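Local coordinates for protein pumilio homolog 23 (Arabidopsis thaliana, PDB 5WZK) that binds RNA sequence-specifically through stacked pumilio repeats, with 18S rRNA as a recognised target, and probably regulates translation and mRNA stability, at residues V196-L201 against F250-E255; K19-I24 against G43-E48. All coordinates share one frame; numbering follows the deposited sequence.

The two contacts illustrate how one kind of building block, a helix packed on a helix, can be put to different uses in a repeat protein. Interaction 1 is buried near the middle of the chain, where parallel helices of successive pumilio repeats share a leucine core and turn polar and aromatic side chains onto the bound RNA. Interaction 2, its centre about 40 Å from that of interaction 1, joins two antiparallel helices near the N-terminus. It is only partly buried, and aromatic rings there meet an alanine and the aliphatic part of a glutamate. In neither contact does a hydrogen bond cross between the two segments; in interaction 1 polar groups bond to the RNA instead. The contacts have no helix in common.

Interaction 1 (V196-L201 against F250-E255); sequences VLQTAL and FSHLVE. With nucleotides of chain B.
Leu253 provides the apolar part of this contact, fitting between Leu197 and Leu201, which lie one turn apart on the neighbouring helix. With CG anti to the backbone N (chi1 -177°), Leu253 sends CD1 across to Leu197 CB at 3.7 Å and to Leu201 CD1, meeting Leu201 at about a right angle. Val256 and Ile257 extend this core by packing on Leu201. The axes of segments 196-201 and 250-255 run almost parallel, at 2°, and approach to 9.2 Å.

Such stacking of equivalent helices from successive repeats, Pumilio 4 and 5 here, builds the right-handed superhelix of the PUF fold and lines its concave face with base-reading side chains.

Hydrogen bonds do the reading. The extended chain of Gln198 passes beside His252 and presents its amide to adenine A8 of chain B: OE1 accepts from N6 at 2.9 Å, while NE2 donates to N1 at 3.0 Å, both bonds nearly straight. Ser194 OG also bonds NE2, steadying the amide. On guanine G7 of chain B, Glu255 OE1 accepts from both N2, at 2.7 Å, and N1, at 2.8 Å. Ser251 OG is a second acceptor for N2, so two side chains hold that amino group. The Ser251 hydroxyl also lies within hydrogen-bonding range of the backbone oxygens of Asp247 and Asn248, with one proton to give.

Stacking separates the bases. The His252 ring lies between them, with N2 of G7 of chain B over the centre of one face and C6 of A8 of chain B over the opposite face, 3.3 Å above the plane and displaced toward the rim. The Gln198 amide is nearly parallel to this ring, its plane turned by 11°. With an alanine here, both bases would probably lose the plate between them and become freer to tilt away from Gln198 and Glu255.

Interaction 2 (K19-I24 against G43-E48); sequences KYFSEI and GNALEE
Phe21 and Ala45 have the nearest CA atoms across the contact, 7.8 Å apart, where helices 19-24 and 43-47 run nearly antiparallel at 167° with axes 11.4 Å from each other. This spacing leaves room for large side chains from the first helix to reach small or flexible partners on segment 43-48. A chi1 of 177° swings the Tyr20 ring away from its own backbone N and across the gap. Its CE2 lies 3.5 Å from Glu48 CG, and its OH comes to 3.8 Å from Ala45 CA.

Glu48 bends at its second torsion and offers CB and CG to the rings, so its aliphatic part makes the contact; the carboxylate plane is turned 62° from the Tyr20 ring. Phe21 brings CZ to 3.9 Å from Glu48 CB, and CE1 lies near the backbone O of Ala45. Ile24 closes the row from one turn further along, its CD1 meeting Ala45 CB at 3.9 Å. Within the first helix, Tyr20 CD2 sits over the centre of one face of the Phe21 ring, and Lys19 NZ forms a salt bridge with Glu23 OE1.

Leu69 touches both Phe21 and Ala45, so helix 62-70 packs against the pair. The arrangement is an antiparallel helical hairpin, formed by helices 15-29 and 35-47 at the N-terminal end of the pumilio superhelix.

Interaction 1 (V196-L201 against F250-E255)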
ATOM      1  N   VAL A 196     -13.731  -5.611   7.167  1.00 26.35           N
ATOM      2  CA  VAL A 196     -14.079  -4.778   8.310  1.00 25.96           C
ATOM      3  C   VAL A 196     -13.032  -4.926   9.399  1.00 26.38           C
ATOM      4  O   VAL A 196     -12.476  -3.934   9.886  1.00 25.39           O
ATOM      5  CB  VAL A 196     -15.484  -5.127   8.829  1.00 25.42           C
ATOM      6  CG1 VAL A 196     -15.713  -4.469  10.190  1.00 21.32           C
ATOM      7  CG2 VAL A 196     -16.543  -4.675   7.839  1.00 19.16           C
ATOM      8  N   LEU A 197     -12.737  -6.171   9.783  1.00 28.69           N
ATOM      9  CA  LEU A 197     -11.728  -6.424  10.804  1.00 24.86           C
ATOM     10  C   LEU A 197     -10.365  -5.874  10.400  1.00 26.45           C
ATOM     11  O   LEU A 197      -9.612  -5.385  11.249  1.00 28.16           O
ATOM     12  CB  LEU A 197     -11.635  -7.917  11.086  1.00 23.11           C
ATOM     13  CG  LEU A 197     -12.905  -8.459  11.730  1.00 25.45           C
ATOM     14  CD1 LEU A 197     -12.760  -9.932  12.020  1.00 26.60           C
ATOM     15  CD2 LEU A 197     -13.189  -7.691  12.988  1.00 27.06           C
ATOM     16  N   GLN A 198     -10.028  -5.938   9.111  1.00 24.06           N
ATOM     17  CA  GLN A 198      -8.742  -5.392   8.687  1.00 23.27           C
ATOM     18  C   GLN A 198      -8.662  -3.900   8.972  1.00 24.61           C
ATOM     19  O   GLN A 198      -7.629  -3.397   9.430  1.00 30.42           O
ATOM     20  CB  GLN A 198      -8.520  -5.658   7.207  1.00 26.43           C
ATOM     21  CG  GLN A 198      -8.171  -7.068   6.830  1.00 23.61           C
ATOM     22  CD  GLN A 198      -8.247  -7.248   5.333  1.00 22.65           C
ATOM     23  OE1 GLN A 198      -7.771  -6.407   4.579  1.00 27.85           O
ATOM     24  NE2 GLN A 198      -8.878  -8.323   4.892  1.00 29.14           N
ATOM     25  N   THR A 199      -9.742  -3.173   8.707  1.00 22.15           N
ATOM     26  CA  THR A 199      -9.773  -1.755   9.025  1.00 18.34           C
ATOM     27  C   THR A 199      -9.622  -1.530  10.517  1.00 27.06           C
ATOM     28  O   THR A 199      -8.814  -0.699  10.953  1.00 31.00           O
ATOM     29  CB  THR A 199     -11.073  -1.141   8.522  1.00 21.52           C
ATOM     30  OG1 THR A 199     -11.021  -1.030   7.097  1.00 22.65           O
ATOM     31  CG2 THR A 199     -11.297   0.228   9.151  1.00 19.66           C
ATOM     32  N   ALA A 200     -10.400  -2.260  11.323  1.00 23.37           N
ATOM     33  CA  ALA A 200     -10.329  -2.060  12.761  1.00 19.26           C
ATOM     34  C   ALA A 200      -8.916  -2.295  13.268  1.00 27.77           C
ATOM     35  O   ALA A 200      -8.390  -1.509  14.065  1.00 28.03           O
ATOM     36  CB  ALA A 200     -11.320  -2.975  13.475  1.00 19.43           C
ATOM     37  N   LEU A 201      -8.269  -3.357  12.788  1.00 28.28           N
ATOM     38  CA  LEU A 201      -6.937  -3.680  13.273  1.00 30.05           C
ATOM     39  C   LEU A 201      -5.971  -2.523  13.048  1.00 30.98           C
ATOM     40  O   LEU A 201      -5.316  -2.078  13.995  1.00 28.78           O
ATOM     41  CB  LEU A 201      -6.437  -4.966  12.616  1.00 26.52           C
ATOM     42  CG  LEU A 201      -7.051  -6.194  13.278  1.00 24.50           C
ATOM     43  CD1 LEU A 201      -6.662  -7.418  12.506  1.00 24.90           C
ATOM     44  CD2 LEU A 201      -6.613  -6.313  14.748  1.00 21.38           C
ATOM     45  N   PHE A 250      -9.260 -14.974   4.982  1.00 29.38           N
ATOM     46  CA  PHE A 250      -8.458 -15.075   6.189  1.00 30.56           C
ATOM     47  C   PHE A 250      -7.035 -14.581   5.943  1.00 33.76           C
ATOM     48  O   PHE A 250      -6.458 -13.861   6.776  1.00 26.62           O
ATOM     49  CB  PHE A 250      -8.446 -16.508   6.690  1.00 29.52           C
ATOM     50  CG  PHE A 250      -7.979 -16.636   8.097  1.00 24.09           C
ATOM     51  CD1 PHE A 250      -8.487 -15.802   9.078  1.00 27.91           C
ATOM     52  CD2 PHE A 250      -7.042 -17.580   8.443  1.00 23.74           C
ATOM     53  CE1 PHE A 250      -8.060 -15.904  10.385  1.00 24.41           C
ATOM     54  CE2 PHE A 250      -6.611 -17.693   9.745  1.00 27.70           C
ATOM     55  CZ  PHE A 250      -7.120 -16.852  10.719  1.00 24.49           C
ATOM     56  N   SER A 251      -6.454 -14.949   4.799  1.00 30.03           N
ATOM     57  CA  SER A 251      -5.063 -14.587   4.554  1.00 31.98           C
ATOM     58  C   SER A 251      -4.888 -13.074   4.568  1.00 30.99           C
ATOM     59  O   SER A 251      -3.945 -12.560   5.180  1.00 29.59           O
ATOM     60  CB  SER A 251      -4.579 -15.197   3.238  1.00 28.56           C
ATOM     61  OG  SER A 251      -5.357 -14.758   2.154  1.00 29.76           O
ATOM     62  N   HIS A 252      -5.808 -12.344   3.932  1.00 26.91           N
ATOM     63  CA  HIS A 252      -5.785 -10.891   4.035  1.00 27.84           C
ATOM     64  C   HIS A 252      -5.889 -10.434   5.488  1.00 26.04           C
ATOM     65  O   HIS A 252      -5.194  -9.502   5.906  1.00 24.91           O
ATOM     66  CB  HIS A 252      -6.905 -10.290   3.191  1.00 27.69           C
ATOM     67  CG  HIS A 252      -6.553 -10.145   1.742  1.00 35.38           C
ATOM     68  ND1 HIS A 252      -5.697  -9.164   1.280  1.00 34.67           N
ATOM     69  CD2 HIS A 252      -6.945 -10.848   0.652  1.00 30.27           C
ATOM     70  CE1 HIS A 252      -5.567  -9.281  -0.030  1.00 26.80           C
ATOM     71  NE2 HIS A 252      -6.316 -10.292  -0.435  1.00 29.96           N
ATOM     72  N   LEU A 253      -6.728 -11.094   6.284  1.00 29.04           N
ATOM     73  CA  LEU A 253      -6.856 -10.695   7.679  1.00 24.78           C
ATOM     74  C   LEU A 253      -5.557 -10.941   8.446  1.00 32.09           C
ATOM     75  O   LEU A 253      -5.099 -10.071   9.197  1.00 29.76           O
ATOM     76  CB  LEU A 253      -8.030 -11.424   8.331  1.00 26.83           C
ATOM     77  CG  LEU A 253      -8.391 -11.098   9.796  1.00 28.96           C
ATOM     78  CD1 LEU A 253      -8.554  -9.620  10.015  1.00 26.42           C
ATOM     79  CD2 LEU A 253      -9.670 -11.803  10.196  1.00 21.61           C
ATOM     80  N   VAL A 254      -4.934 -12.113   8.259  1.00 26.07           N
ATOM     81  CA  VAL A 254      -3.738 -12.412   9.043  1.00 23.25           C
ATOM     82  C   VAL A 254      -2.565 -11.529   8.618  1.00 28.62           C
ATOM     83  O   VAL A 254      -1.723 -11.169   9.454  1.00 31.96           O
ATOM     84  CB  VAL A 254      -3.400 -13.916   8.968  1.00 26.54           C
ATOM     85  CG1 VAL A 254      -2.156 -14.242   9.802  1.00 20.75           C
ATOM     86  CG2 VAL A 254      -4.566 -14.726   9.478  1.00 22.24           C
ATOM     87  N   GLU A 255      -2.490 -11.142   7.340  1.00 27.51           N
ATOM     88  CA  GLU A 255      -1.532 -10.112   6.931  1.00 30.25           C
ATOM     89  C   GLU A 255      -1.579  -8.910   7.868  1.00 33.14           C
ATOM     90  O   GLU A 255      -0.568  -8.510   8.453  1.00 34.50           O
ATOM     91  CB  GLU A 255      -1.810  -9.653   5.500  1.00 23.01           C
ATOM     92  CG  GLU A 255      -1.362 -10.619   4.459  1.00 26.45           C
ATOM     93  CD  GLU A 255      -1.609 -10.101   3.074  1.00 31.91           C
ATOM     94  OE1 GLU A 255      -2.455 -10.680   2.355  1.00 30.39           O
ATOM     95  OE2 GLU A 255      -0.952  -9.107   2.708  1.00 41.15           O
TER
ATOM     96  P     A B   8      -7.998 -12.208  -7.279  1.00 40.61           P
ATOM     97  OP1   A B   8      -9.312 -12.635  -7.810  1.00 46.57           O
ATOM     98  OP2   A B   8      -7.058 -11.380  -8.071  1.00 64.24           O
ATOM     99  O5'   A B   8      -8.218 -11.379  -5.954  1.00 47.87           O
ATOM    100  C5'   A B   8      -8.903 -10.144  -5.985  1.00 44.72           C
ATOM    101  C4'   A B   8     -10.138 -10.208  -5.129  1.00 49.60           C
ATOM    102  O4'   A B   8      -9.784 -10.451  -3.743  1.00 39.50           O
ATOM    103  C3'   A B   8     -10.970  -8.944  -5.093  1.00 44.22           C
ATOM    104  O3'   A B   8     -11.868  -8.905  -6.181  1.00 48.07           O
ATOM    105  C2'   A B   8     -11.706  -9.068  -3.785  1.00 44.63           C
ATOM    106  O2'   A B   8     -12.794  -9.963  -3.994  1.00 41.22           O
ATOM    107  C1'   A B   8     -10.658  -9.748  -2.902  1.00 34.29           C
ATOM    108  N9    A B   8      -9.848  -8.833  -2.071  1.00 32.10           N
ATOM    109  C8    A B   8      -8.917  -7.882  -2.413  1.00 35.73           C
ATOM    110  N7    A B   8      -8.339  -7.292  -1.376  1.00 26.97           N
ATOM    111  C5    A B   8      -8.916  -7.907  -0.267  1.00 23.54           C
ATOM    112  C6    A B   8      -8.775  -7.763   1.134  1.00 24.18           C
ATOM    113  N6    A B   8      -7.955  -6.926   1.762  1.00 17.35           N
ATOM    114  N1    A B   8      -9.529  -8.532   1.942  1.00 27.22           N
ATOM    115  C2    A B   8     -10.358  -9.403   1.379  1.00 31.48           C
ATOM    116  N3    A B   8     -10.579  -9.638   0.084  1.00 36.91           N
ATOM    117  C4    A B   8      -9.826  -8.853  -0.695  1.00 30.45           C
ATOM    118  P     G B   7      -2.906 -12.987  -9.438  1.00 51.85           P
ATOM    119  OP1   G B   7      -3.464 -13.983 -10.390  1.00 50.64           O
ATOM    120  OP2   G B   7      -2.909 -11.523  -9.706  1.00 52.48           O
ATOM    121  O5'   G B   7      -3.679 -13.208  -8.067  1.00 50.51           O
ATOM    122  C5'   G B   7      -4.304 -14.447  -7.799  1.00 43.89           C
ATOM    123  C4'   G B   7      -4.973 -14.458  -6.453  1.00 43.24           C
ATOM    124  O4'   G B   7      -3.990 -14.337  -5.396  1.00 49.33           O
ATOM    125  C3'   G B   7      -5.940 -13.326  -6.167  1.00 44.91           C
ATOM    126  O3'   G B   7      -7.194 -13.499  -6.790  1.00 47.37           O
ATOM    127  C2'   G B   7      -6.027 -13.354  -4.652  1.00 41.22           C
ATOM    128  O2'   G B   7      -6.891 -14.399  -4.242  1.00 43.57           O
ATOM    129  C1'   G B   7      -4.587 -13.722  -4.270  1.00 44.50           C
ATOM    130  N9    G B   7      -3.809 -12.530  -3.882  1.00 35.67           N
ATOM    131  C8    G B   7      -3.236 -11.623  -4.728  1.00 33.79           C
ATOM    132  N7    G B   7      -2.633 -10.660  -4.097  1.00 36.45           N
ATOM    133  C5    G B   7      -2.839 -10.930  -2.755  1.00 31.65           C
ATOM    134  C6    G B   7      -2.413 -10.223  -1.600  1.00 37.12           C
ATOM    135  O6    G B   7      -1.751  -9.179  -1.524  1.00 38.09           O
ATOM    136  N1    G B   7      -2.831 -10.840  -0.427  1.00 35.20           N
ATOM    137  C2    G B   7      -3.560 -11.991  -0.365  1.00 34.83           C
ATOM    138  N2    G B   7      -3.846 -12.400   0.884  1.00 37.36           N
ATOM    139  N3    G B   7      -3.962 -12.669  -1.436  1.00 37.69           N
ATOM    140  C4    G B   7      -3.565 -12.086  -2.597  1.00 35.24           C
TER

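Interaction 2 (K19-I24 against G43-E48)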
ATOM      1  N   LYS A  19     -41.308  14.441  -6.698  1.00 43.81           N
ATOM      2  CA  LYS A  19     -41.225  15.753  -7.331  1.00 52.33           C
ATOM      3  C   LYS A  19     -40.522  16.750  -6.423  1.00 50.57           C
ATOM      4  O   LYS A  19     -39.671  17.528  -6.881  1.00 46.64           O
ATOM      5  CB  LYS A  19     -42.618  16.270  -7.710  1.00 52.24           C
ATOM      6  CG  LYS A  19     -42.583  17.718  -8.221  1.00 58.18           C
ATOM      7  CD  LYS A  19     -43.812  18.101  -9.033  1.00 73.08           C
ATOM      8  CE  LYS A  19     -43.565  19.405  -9.753  1.00 62.79           C
ATOM      9  NZ  LYS A  19     -42.302  19.304 -10.540  1.00 58.00           N
ATOM     10  N   TYR A  20     -40.843  16.717  -5.127  1.00 45.04           N
ATOM     11  CA  TYR A  20     -40.244  17.652  -4.184  1.00 45.86           C
ATOM     12  C   TYR A  20     -38.719  17.540  -4.162  1.00 42.32           C
ATOM     13  O   TYR A  20     -38.018  18.555  -4.257  1.00 42.90           O
ATOM     14  CB  TYR A  20     -40.836  17.433  -2.792  1.00 45.48           C
ATOM     15  CG  TYR A  20     -40.210  18.318  -1.752  1.00 42.75           C
ATOM     16  CD1 TYR A  20     -40.573  19.655  -1.638  1.00 44.68           C
ATOM     17  CD2 TYR A  20     -39.240  17.820  -0.891  1.00 44.58           C
ATOM     18  CE1 TYR A  20     -39.984  20.481  -0.680  1.00 51.77           C
ATOM     19  CE2 TYR A  20     -38.649  18.627   0.073  1.00 53.55           C
ATOM     20  CZ  TYR A  20     -39.021  19.958   0.177  1.00 59.56           C
ATOM     21  OH  TYR A  20     -38.421  20.753   1.133  1.00 51.95           O
ATOM     22  N   PHE A  21     -38.179  16.314  -4.059  1.00 42.36           N
ATOM     23  CA  PHE A  21     -36.724  16.169  -3.964  1.00 36.85           C
ATOM     24  C   PHE A  21     -36.051  16.396  -5.307  1.00 42.15           C
ATOM     25  O   PHE A  21     -34.917  16.893  -5.355  1.00 40.57           O
ATOM     26  CB  PHE A  21     -36.350  14.800  -3.383  1.00 35.58           C
ATOM     27  CG  PHE A  21     -36.666  14.677  -1.922  1.00 34.88           C
ATOM     28  CD1 PHE A  21     -35.862  15.283  -0.980  1.00 24.68           C
ATOM     29  CD2 PHE A  21     -37.803  14.017  -1.491  1.00 38.25           C
ATOM     30  CE1 PHE A  21     -36.170  15.217   0.367  1.00 26.45           C
ATOM     31  CE2 PHE A  21     -38.109  13.950  -0.148  1.00 35.97           C
ATOM     32  CZ  PHE A  21     -37.285  14.547   0.781  1.00 30.97           C
ATOM     33  N   SER A  22     -36.734  16.063  -6.403  1.00 43.73           N
ATOM     34  CA  SER A  22     -36.238  16.434  -7.723  1.00 42.30           C
ATOM     35  C   SER A  22     -36.143  17.949  -7.863  1.00 44.70           C
ATOM     36  O   SER A  22     -35.123  18.481  -8.311  1.00 44.33           O
ATOM     37  CB  SER A  22     -37.149  15.844  -8.798  1.00 50.52           C
ATOM     38  OG  SER A  22     -37.051  14.424  -8.805  1.00 70.97           O
ATOM     39  N   GLU A  23     -37.196  18.662  -7.459  1.00 49.95           N
ATOM     40  CA  GLU A  23     -37.207  20.114  -7.586  1.00 37.34           C
ATOM     41  C   GLU A  23     -36.093  20.760  -6.767  1.00 44.43           C
ATOM     42  O   GLU A  23     -35.487  21.748  -7.201  1.00 38.10           O
ATOM     43  CB  GLU A  23     -38.572  20.651  -7.172  1.00 42.80           C
ATOM     44  CG  GLU A  23     -39.681  20.410  -8.197  1.00 47.47           C
ATOM     45  CD  GLU A  23     -39.401  21.070  -9.543  1.00 54.87           C
ATOM     46  OE1 GLU A  23     -39.661  20.422 -10.589  1.00 61.94           O
ATOM     47  OE2 GLU A  23     -38.922  22.230  -9.560  1.00 48.51           O
ATOM     48  N   ILE A  24     -35.803  20.216  -5.582  1.00 47.69           N
ATOM     49  CA  ILE A  24     -34.706  20.748  -4.774  1.00 41.92           C
ATOM     50  C   ILE A  24     -33.366  20.516  -5.462  1.00 44.23           C
ATOM     51  O   ILE A  24     -32.470  21.366  -5.413  1.00 49.98           O
ATOM     52  CB  ILE A  24     -34.732  20.129  -3.371  1.00 37.02           C
ATOM     53  CG1 ILE A  24     -36.035  20.510  -2.674  1.00 38.25           C
ATOM     54  CG2 ILE A  24     -33.489  20.536  -2.586  1.00 31.20           C
ATOM     55  CD1 ILE A  24     -35.847  21.158  -1.357  1.00 36.33           C
ATOM     56  N   GLY A  43     -31.270  21.700   5.167  1.00 46.07           N
ATOM     57  CA  GLY A  43     -31.875  21.392   6.448  1.00 42.01           C
ATOM     58  C   GLY A  43     -33.384  21.299   6.375  1.00 41.69           C
ATOM     59  O   GLY A  43     -33.994  20.419   6.988  1.00 51.08           O
ATOM     60  N   ASN A  44     -34.013  22.203   5.632  1.00 42.65           N
ATOM     61  CA  ASN A  44     -35.468  22.168   5.578  1.00 49.18           C
ATOM     62  C   ASN A  44     -35.956  20.938   4.834  1.00 46.82           C
ATOM     63  O   ASN A  44     -37.026  20.403   5.145  1.00 44.99           O
ATOM     64  CB  ASN A  44     -36.009  23.434   4.924  1.00 55.28           C
ATOM     65  CG  ASN A  44     -35.886  24.642   5.816  1.00 59.27           C
ATOM     66  OD1 ASN A  44     -35.508  24.535   6.989  1.00 64.67           O
ATOM     67  ND2 ASN A  44     -36.210  25.804   5.269  1.00 59.42           N
ATOM     68  N   ALA A  45     -35.175  20.469   3.863  1.00 50.00           N
ATOM     69  CA  ALA A  45     -35.573  19.292   3.105  1.00 45.79           C
ATOM     70  C   ALA A  45     -35.447  18.032   3.945  1.00 42.85           C
ATOM     71  O   ALA A  45     -36.317  17.157   3.885  1.00 45.74           O
ATOM     72  CB  ALA A  45     -34.742  19.181   1.829  1.00 35.83           C
ATOM     73  N   LEU A  46     -34.377  17.921   4.738  1.00 39.48           N
ATOM     74  CA  LEU A  46     -34.206  16.734   5.569  1.00 39.49           C
ATOM     75  C   LEU A  46     -35.449  16.458   6.410  1.00 43.36           C
ATOM     76  O   LEU A  46     -35.870  15.303   6.537  1.00 45.75           O
ATOM     77  CB  LEU A  46     -32.964  16.883   6.445  1.00 38.22           C
ATOM     78  CG  LEU A  46     -31.640  16.845   5.679  1.00 45.14           C
ATOM     79  CD1 LEU A  46     -30.459  17.069   6.610  1.00 43.82           C
ATOM     80  CD2 LEU A  46     -31.468  15.537   4.930  1.00 43.98           C
ATOM     81  N   GLU A  47     -36.083  17.508   6.949  1.00 40.28           N
ATOM     82  CA  GLU A  47     -37.336  17.329   7.686  1.00 49.09           C
ATOM     83  C   GLU A  47     -38.365  16.537   6.887  1.00 51.29           C
ATOM     84  O   GLU A  47     -39.100  15.713   7.446  1.00 52.80           O
ATOM     85  CB  GLU A  47     -37.929  18.681   8.073  1.00 61.03           C
ATOM     86  CG  GLU A  47     -37.234  19.400   9.216  1.00 72.86           C
ATOM     87  CD  GLU A  47     -38.023  20.618   9.684  1.00 83.02           C
ATOM     88  OE1 GLU A  47     -39.274  20.534   9.760  1.00 70.03           O
ATOM     89  OE2 GLU A  47     -37.391  21.662   9.961  1.00 90.60           O
ATOM     90  N   GLU A  48     -38.430  16.762   5.576  1.00 44.03           N
ATOM     91  CA  GLU A  48     -39.380  16.028   4.749  1.00 49.35           C
ATOM     92  C   GLU A  48     -39.132  14.519   4.736  1.00 49.90           C
ATOM     93  O   GLU A  48     -39.917  13.773   4.144  1.00 44.88           O
ATOM     94  CB  GLU A  48     -39.365  16.576   3.319  1.00 48.98           C
ATOM     95  CG  GLU A  48     -40.035  17.931   3.183  1.00 50.21           C
ATOM     96  CD  GLU A  48     -41.495  17.901   3.616  1.00 58.78           C
ATOM     97  OE1 GLU A  48     -42.268  17.064   3.079  1.00 54.29           O
ATOM     98  OE2 GLU A  48     -41.860  18.709   4.502  1.00 57.57           O
TER